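Local coordinates for protein probable ribosomal RNA small subunit methyltransferase (Thermus thermophilus, PDB 3DMH) that transfers a methyl group from S-adenosylmethionine to the exocyclic N2 of a guanosine in 16S ribosomal RNA, at residues K40-F45 with L104-L109; L50-G55 with V123-A128. All blocks are in the same frame, centred on the assembly; numbering follows the deposited sequence.

Contact 1 of 2, residues K40-F45 with L104-L109; sequences KTVEPF and LVVLAL
Leu-104 carries most of this buried contact, pressing its two methyls against the chain that runs from Glu-43 to Phe-45. Its CB already points at that chain; chi1 (-174°) then swings CG along the strand toward Val-106, so that CD2 ends facing Glu-43 O and CD1 beside Phe-45 CB.

The purely apolar touches are two. Leu-104 CD1 lies against Phe-45 CB at 4.1 Å, meeting the root of the side chain rather than the ring. Further along the strand, Val-42 CG1 and Val-106 CG2 come methyl to methyl at 4.3 Å.

The rest is aliphatic carbon against polar backbone. Leu-104 CD2 packs on Glu-43 O at 3.7 Å and lies 4.0 Å from Phe-45 N, while Leu-104 CB stands 3.8 Å from Phe-45 O. That carbonyl oxygen is buried here and finds no partner in the model, so apolar carbon covers it without satisfying it.

Residues 42-45 thus run on from helix 33-41 over one face of strand 102-108. On that face Leu-38 of the helix meets Val-106; to the side, Tyr-136 of strand 133-140 touches Leu-104 and bonds through its OH to Glu-43 N. Val-105 faces helix 115-128 instead.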
ATOM      1  N   LYS A  40       8.705  22.605   2.686  1.00 24.21           N
ATOM      2  CA  LYS A  40       9.214  23.887   3.200  1.00 24.24           C
ATOM      3  C   LYS A  40      10.720  23.927   3.426  1.00 24.37           C
ATOM      4  O   LYS A  40      11.272  25.003   3.648  1.00 24.37           O
ATOM      5  CB  LYS A  40       8.506  24.269   4.508  1.00 24.63           C
ATOM      6  CG  LYS A  40       7.050  24.569   4.320  1.00 26.75           C
ATOM      7  CD  LYS A  40       6.386  24.839   5.638  1.00 29.60           C
ATOM      8  CE  LYS A  40       4.960  25.310   5.423  1.00 31.66           C
ATOM      9  NZ  LYS A  40       4.449  25.978   6.656  1.00 35.96           N
ATOM     10  N   THR A  41      11.375  22.768   3.360  1.00 23.29           N
ATOM     11  CA  THR A  41      12.764  22.616   3.831  1.00 22.92           C
ATOM     12  C   THR A  41      13.758  22.254   2.728  1.00 22.71           C
ATOM     13  O   THR A  41      14.891  22.771   2.708  1.00 23.00           O
ATOM     14  CB  THR A  41      12.852  21.576   4.977  1.00 23.21           C
ATOM     15  OG1 THR A  41      11.930  21.928   6.016  1.00 22.96           O
ATOM     16  CG2 THR A  41      14.262  21.502   5.577  1.00 22.69           C
ATOM     17  N   VAL A  42      13.356  21.357   1.827  1.00 21.36           N
ATOM     18  CA  VAL A  42      14.333  20.799   0.880  1.00 21.60           C
ATOM     19  C   VAL A  42      14.928  21.855  -0.062  1.00 21.73           C
ATOM     20  O   VAL A  42      14.208  22.699  -0.613  1.00 21.86           O
ATOM     21  CB  VAL A  42      13.753  19.648   0.054  1.00 21.53           C
ATOM     22  CG1 VAL A  42      13.357  18.506   0.961  1.00 20.39           C
ATOM     23  CG2 VAL A  42      12.555  20.127  -0.728  1.00 21.68           C
ATOM     24  N   GLU A  43      16.250  21.783  -0.228  1.00 22.37           N
ATOM     25  CA  GLU A  43      17.011  22.663  -1.113  1.00 22.66           C
ATOM     26  C   GLU A  43      17.871  21.798  -2.030  1.00 21.81           C
ATOM     27  O   GLU A  43      18.325  20.730  -1.617  1.00 21.37           O
ATOM     28  CB  GLU A  43      17.958  23.553  -0.294  1.00 23.97           C
ATOM     29  CG  GLU A  43      17.319  24.258   0.892  1.00 28.79           C
ATOM     30  CD  GLU A  43      16.856  25.649   0.561  1.00 34.87           C
ATOM     31  OE1 GLU A  43      17.340  26.209  -0.451  1.00 39.45           O
ATOM     32  OE2 GLU A  43      16.018  26.194   1.316  1.00 36.52           O
ATOM     33  N   PRO A  44      18.098  22.247  -3.278  1.00 21.49           N
ATOM     34  CA  PRO A  44      18.977  21.489  -4.169  1.00 20.45           C
ATOM     35  C   PRO A  44      20.384  21.269  -3.611  1.00 20.46           C
ATOM     36  O   PRO A  44      20.953  22.141  -2.924  1.00 20.31           O
ATOM     37  CB  PRO A  44      19.038  22.352  -5.434  1.00 21.42           C
ATOM     38  CG  PRO A  44      17.786  23.126  -5.414  1.00 22.11           C
ATOM     39  CD  PRO A  44      17.517  23.425  -3.955  1.00 21.96           C
ATOM     40  N   PHE A  45      20.927  20.097  -3.922  1.00 19.93           N
ATOM     41  CA  PHE A  45      22.312  19.771  -3.620  1.00 19.85           C
ATOM     42  C   PHE A  45      22.801  18.829  -4.706  1.00 20.04           C
ATOM     43  O   PHE A  45      22.262  17.746  -4.863  1.00 19.73           O
ATOM     44  CB  PHE A  45      22.424  19.089  -2.252  1.00 19.85           C
ATOM     45  CG  PHE A  45      23.823  18.683  -1.901  1.00 19.46           C
ATOM     46  CD1 PHE A  45      24.721  19.628  -1.423  1.00 19.96           C
ATOM     47  CD2 PHE A  45      24.260  17.370  -2.077  1.00 20.19           C
ATOM     48  CE1 PHE A  45      26.023  19.277  -1.103  1.00 18.67           C
ATOM     49  CE2 PHE A  45      25.566  17.014  -1.762  1.00 19.87           C
ATOM     50  CZ  PHE A  45      26.441  17.959  -1.268  1.00 18.24           C
ATOM     51  N   LEU A 104      21.588  13.495  -3.758  1.00 17.74           N
ATOM     52  CA  LEU A 104      20.628  13.859  -2.731  1.00 18.05           C
ATOM     53  C   LEU A 104      19.507  12.851  -2.684  1.00 18.06           C
ATOM     54  O   LEU A 104      19.011  12.453  -3.735  1.00 18.67           O
ATOM     55  CB  LEU A 104      20.042  15.244  -3.057  1.00 17.76           C
ATOM     56  CG  LEU A 104      19.118  15.888  -2.025  1.00 18.01           C
ATOM     57  CD1 LEU A 104      19.845  16.226  -0.739  1.00 20.21           C
ATOM     58  CD2 LEU A 104      18.483  17.161  -2.603  1.00 18.82           C
ATOM     59  N   VAL A 105      19.119  12.449  -1.476  1.00 17.07           N
ATOM     60  CA  VAL A 105      17.942  11.581  -1.304  1.00 17.42           C
ATOM     61  C   VAL A 105      16.943  12.285  -0.396  1.00 17.07           C
ATOM     62  O   VAL A 105      17.324  12.952   0.568  1.00 17.48           O
ATOM     63  CB  VAL A 105      18.344  10.180  -0.749  1.00 17.74           C
ATOM     64  CG1 VAL A 105      17.110   9.334  -0.400  1.00 18.75           C
ATOM     65  CG2 VAL A 105      19.196   9.450  -1.751  1.00 18.28           C
ATOM     66  N   VAL A 106      15.657  12.130  -0.722  1.00 17.66           N
ATOM     67  CA  VAL A 106      14.576  12.631   0.117  1.00 18.58           C
ATOM     68  C   VAL A 106      13.777  11.437   0.630  1.00 18.88           C
ATOM     69  O   VAL A 106      13.342  10.593  -0.156  1.00 18.70           O
ATOM     70  CB  VAL A 106      13.666  13.600  -0.664  1.00 18.90           C
ATOM     71  CG1 VAL A 106      12.491  14.030   0.217  1.00 19.41           C
ATOM     72  CG2 VAL A 106      14.489  14.849  -1.102  1.00 18.40           C
ATOM     73  N   LEU A 107      13.607  11.342   1.951  1.00 18.27           N
ATOM     74  CA  LEU A 107      12.841  10.228   2.525  1.00 18.36           C
ATOM     75  C   LEU A 107      11.946  10.721   3.654  1.00 18.56           C
ATOM     76  O   LEU A 107      12.420  11.033   4.769  1.00 19.51           O
ATOM     77  CB  LEU A 107      13.776   9.110   3.021  1.00 18.74           C
ATOM     78  CG  LEU A 107      13.143   7.943   3.780  1.00 18.81           C
ATOM     79  CD1 LEU A 107      12.182   7.184   2.863  1.00 18.60           C
ATOM     80  CD2 LEU A 107      14.229   7.028   4.253  1.00 20.47           C
ATOM     81  N   ALA A 108      10.654  10.853   3.342  1.00 18.38           N
ATOM     82  CA  ALA A 108       9.633  10.916   4.379  1.00 18.65           C
ATOM     83  C   ALA A 108       9.540   9.505   4.977  1.00 18.88           C
ATOM     84  O   ALA A 108       9.261   8.537   4.262  1.00 20.15           O
ATOM     85  CB  ALA A 108       8.287  11.349   3.778  1.00 20.11           C
ATOM     86  N   LEU A 109       9.818   9.380   6.267  1.00 19.17           N
ATOM     87  CA  LEU A 109       9.823   8.066   6.911  1.00 19.01           C
ATOM     88  C   LEU A 109       8.488   7.348   6.769  1.00 19.46           C
ATOM     89  O   LEU A 109       7.456   7.874   7.198  1.00 19.28           O
ATOM     90  CB  LEU A 109      10.141   8.215   8.391  1.00 19.45           C
ATOM     91  CG  LEU A 109      11.619   8.509   8.609  1.00 18.87           C
ATOM     92  CD1 LEU A 109      11.833   9.191   9.979  1.00 20.25           C
ATOM     93  CD2 LEU A 109      12.411   7.234   8.515  1.00 20.64           C
TER

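Contact 2 of 2, residues L50-G55 with V123-A128; sequences LDLNPG and VAAARA
Leu-52 plugs one methyl, CD1, into a shallow hollow on helix 115-128, between Ala-124 and Ala-125. The floor of that hollow is helix backbone: CD1 lies 3.7 Å from Ala-125 CA and equally close to Ala-125 N. Ala-125 CB forms one wall, 3.7 Å from Leu-52 CD1, and Ala-124 CB a more distant one, at 4.3 Å from the same methyl. The small alanines let the leucine get this close to the main chain. Its side chain is stretched for the purpose: with chi2 at 176°, CD1 is anti to CA and reaches straight out from the loop, so that the tip does all the touching.

One turn further along the helix there is no such hollow: Leu-50 CD2 meets Ala-128 CB almost head on, methyl to methyl, at 3.7 Å. The two leucines thus stand as pegs along the helix, one seated between alanines and one set against a bump.

Between them Asp-51 turns away from the helix and braces the loop. Its OD1 accepts from Asn-53 N over 3.0 Å on the anti side of the carboxylate, closing an Asx turn, while OD2 bonds to Ser-60 OG.

The bound S-adenosylmethionine and guanosine lie elsewhere, although in class I methyltransferases the first strand and its loop usually begin the cofactor site. Strand 48-51 is the first strand of a sheet ordered 3-2-1-4-5-7-6, with strand 168-174 antiparallel to its neighbours and helix 115-128 packed on one face: the Rossmann-like class I methyltransferase fold.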
ATOM      1  N   LEU A  50      16.963  11.569  -5.544  1.00 17.84           N
ATOM      2  CA  LEU A  50      16.062  10.418  -5.502  1.00 17.60           C
ATOM      3  C   LEU A  50      15.075  10.602  -4.347  1.00 18.10           C
ATOM      4  O   LEU A  50      15.489  10.800  -3.210  1.00 17.86           O
ATOM      5  CB  LEU A  50      16.879   9.134  -5.293  1.00 18.26           C
ATOM      6  CG  LEU A  50      16.118   7.797  -5.272  1.00 17.42           C
ATOM      7  CD1 LEU A  50      15.497   7.498  -6.611  1.00 21.12           C
ATOM      8  CD2 LEU A  50      17.067   6.649  -4.827  1.00 18.93           C
ATOM      9  N   ASP A  51      13.772  10.511  -4.630  1.00 17.66           N
ATOM     10  CA  ASP A  51      12.747  10.505  -3.571  1.00 17.99           C
ATOM     11  C   ASP A  51      12.280   9.069  -3.362  1.00 18.50           C
ATOM     12  O   ASP A  51      11.759   8.455  -4.291  1.00 17.95           O
ATOM     13  CB  ASP A  51      11.562  11.383  -3.997  1.00 18.01           C
ATOM     14  CG  ASP A  51      10.559  11.603  -2.895  1.00 19.41           C
ATOM     15  OD1 ASP A  51      10.426  10.775  -1.972  1.00 18.46           O
ATOM     16  OD2 ASP A  51       9.830  12.620  -3.004  1.00 20.23           O
ATOM     17  N   LEU A  52      12.488   8.536  -2.155  1.00 18.49           N
ATOM     18  CA  LEU A  52      12.188   7.124  -1.864  1.00 19.66           C
ATOM     19  C   LEU A  52      10.783   6.865  -1.329  1.00 20.87           C
ATOM     20  O   LEU A  52      10.424   5.713  -1.078  1.00 22.04           O
ATOM     21  CB  LEU A  52      13.228   6.546  -0.878  1.00 19.76           C
ATOM     22  CG  LEU A  52      14.609   6.355  -1.478  1.00 20.83           C
ATOM     23  CD1 LEU A  52      15.563   5.878  -0.371  1.00 22.53           C
ATOM     24  CD2 LEU A  52      14.578   5.351  -2.621  1.00 23.57           C
ATOM     25  N   ASN A  53       9.995   7.922  -1.117  1.00 20.05           N
ATOM     26  CA  ASN A  53       8.628   7.748  -0.601  1.00 19.44           C
ATOM     27  C   ASN A  53       7.810   8.959  -1.004  1.00 19.18           C
ATOM     28  O   ASN A  53       7.397   9.744  -0.143  1.00 19.18           O
ATOM     29  CB  ASN A  53       8.627   7.560   0.924  1.00 20.18           C
ATOM     30  CG  ASN A  53       7.221   7.330   1.492  1.00 19.45           C
ATOM     31  OD1 ASN A  53       6.311   6.864   0.784  1.00 20.02           O
ATOM     32  ND2 ASN A  53       7.030   7.673   2.756  1.00 20.51           N
ATOM     33  N   PRO A  54       7.639   9.155  -2.319  1.00 19.15           N
ATOM     34  CA  PRO A  54       7.113  10.468  -2.754  1.00 19.75           C
ATOM     35  C   PRO A  54       5.641  10.721  -2.500  1.00 19.98           C
ATOM     36  O   PRO A  54       5.267  11.880  -2.333  1.00 19.89           O
ATOM     37  CB  PRO A  54       7.359  10.477  -4.263  1.00 20.25           C
ATOM     38  CG  PRO A  54       7.376   9.020  -4.643  1.00 19.99           C
ATOM     39  CD  PRO A  54       7.991   8.284  -3.460  1.00 19.63           C
ATOM     40  N   GLY A  55       4.814   9.684  -2.480  1.00 19.30           N
ATOM     41  CA  GLY A  55       3.350   9.928  -2.503  1.00 19.01           C
ATOM     42  C   GLY A  55       3.024  10.759  -3.730  1.00 18.75           C
ATOM     43  O   GLY A  55       3.519  10.498  -4.817  1.00 19.46           O
ATOM     44  N   VAL A 123      18.606   1.996   4.577  1.00 19.48           N
ATOM     45  CA  VAL A 123      19.771   1.405   3.908  1.00 19.54           C
ATOM     46  C   VAL A 123      19.767   1.692   2.403  1.00 19.45           C
ATOM     47  O   VAL A 123      20.813   1.998   1.825  1.00 19.05           O
ATOM     48  CB  VAL A 123      19.882  -0.106   4.169  1.00 20.04           C
ATOM     49  CG1 VAL A 123      21.127  -0.659   3.500  1.00 21.11           C
ATOM     50  CG2 VAL A 123      19.934  -0.372   5.666  1.00 19.97           C
ATOM     51  N   ALA A 124      18.593   1.615   1.765  1.00 18.50           N
ATOM     52  CA  ALA A 124      18.496   1.965   0.352  1.00 18.52           C
ATOM     53  C   ALA A 124      18.989   3.396   0.129  1.00 18.85           C
ATOM     54  O   ALA A 124      19.677   3.677  -0.861  1.00 18.96           O
ATOM     55  CB  ALA A 124      17.058   1.831  -0.133  1.00 18.71           C
ATOM     56  N   ALA A 125      18.605   4.302   1.029  1.00 18.65           N
ATOM     57  CA  ALA A 125      19.019   5.710   0.924  1.00 19.03           C
ATOM     58  C   ALA A 125      20.537   5.833   1.007  1.00 18.71           C
ATOM     59  O   ALA A 125      21.161   6.499   0.189  1.00 19.59           O
ATOM     60  CB  ALA A 125      18.362   6.558   1.996  1.00 19.01           C
ATOM     61  N   ALA A 126      21.117   5.164   2.002  1.00 18.71           N
ATOM     62  CA  ALA A 126      22.574   5.172   2.200  1.00 18.65           C
ATOM     63  C   ALA A 126      23.315   4.606   0.978  1.00 19.95           C
ATOM     64  O   ALA A 126      24.328   5.163   0.540  1.00 19.61           O
ATOM     65  CB  ALA A 126      22.942   4.425   3.477  1.00 19.58           C
ATOM     66  N   ARG A 127      22.787   3.519   0.418  1.00 19.34           N
ATOM     67  CA  ARG A 127      23.364   2.891  -0.771  1.00 20.82           C
ATOM     68  C   ARG A 127      23.228   3.747  -2.035  1.00 20.09           C
ATOM     69  O   ARG A 127      24.144   3.778  -2.866  1.00 20.85           O
ATOM     70  CB  ARG A 127      22.746   1.505  -0.988  1.00 20.39           C
ATOM     71  CG  ARG A 127      23.007   0.547   0.177  1.00 22.26           C
ATOM     72  CD  ARG A 127      22.548  -0.890  -0.104  1.00 23.10           C
ATOM     73  NE  ARG A 127      23.161  -1.448  -1.308  1.00 26.51           N
ATOM     74  CZ  ARG A 127      24.358  -2.031  -1.337  1.00 27.88           C
ATOM     75  NH1 ARG A 127      25.077  -2.139  -0.226  1.00 27.62           N
ATOM     76  NH2 ARG A 127      24.835  -2.501  -2.483  1.00 29.80           N
ATOM     77  N   ALA A 128      22.093   4.441  -2.176  1.00 19.39           N
ATOM     78  CA  ALA A 128      21.827   5.255  -3.357  1.00 19.31           C
ATOM     79  C   ALA A 128      22.773   6.435  -3.500  1.00 19.15           C
ATOM     80  O   ALA A 128      23.055   6.874  -4.618  1.00 19.88           O
ATOM     81  CB  ALA A 128      20.376   5.750  -3.323  1.00 19.55           C
TER

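Following the chain from the N terminus, the end of helix 33-41 leads through residues 40-45 into strand 48-51 and the turn that follows it, 52-55. Contact 1 closes its loop when strand 102-108 returns beside strand 48-51; contact 2 closes only after the chain has gone on into helix 115-128. The segments alternate, so the two loops cross. The sheet itself couples them: Leu-50 O probably accepts from Val-106 N (2.8 Å), and Asn-53 ND2 probably donates to Ala-108 O. Contact 1 packs the chain leaving helix 33-41 on one face at strand 102-108; contact 2 packs helix 115-128 on the other, at the end of the neighbouring strand 48-51.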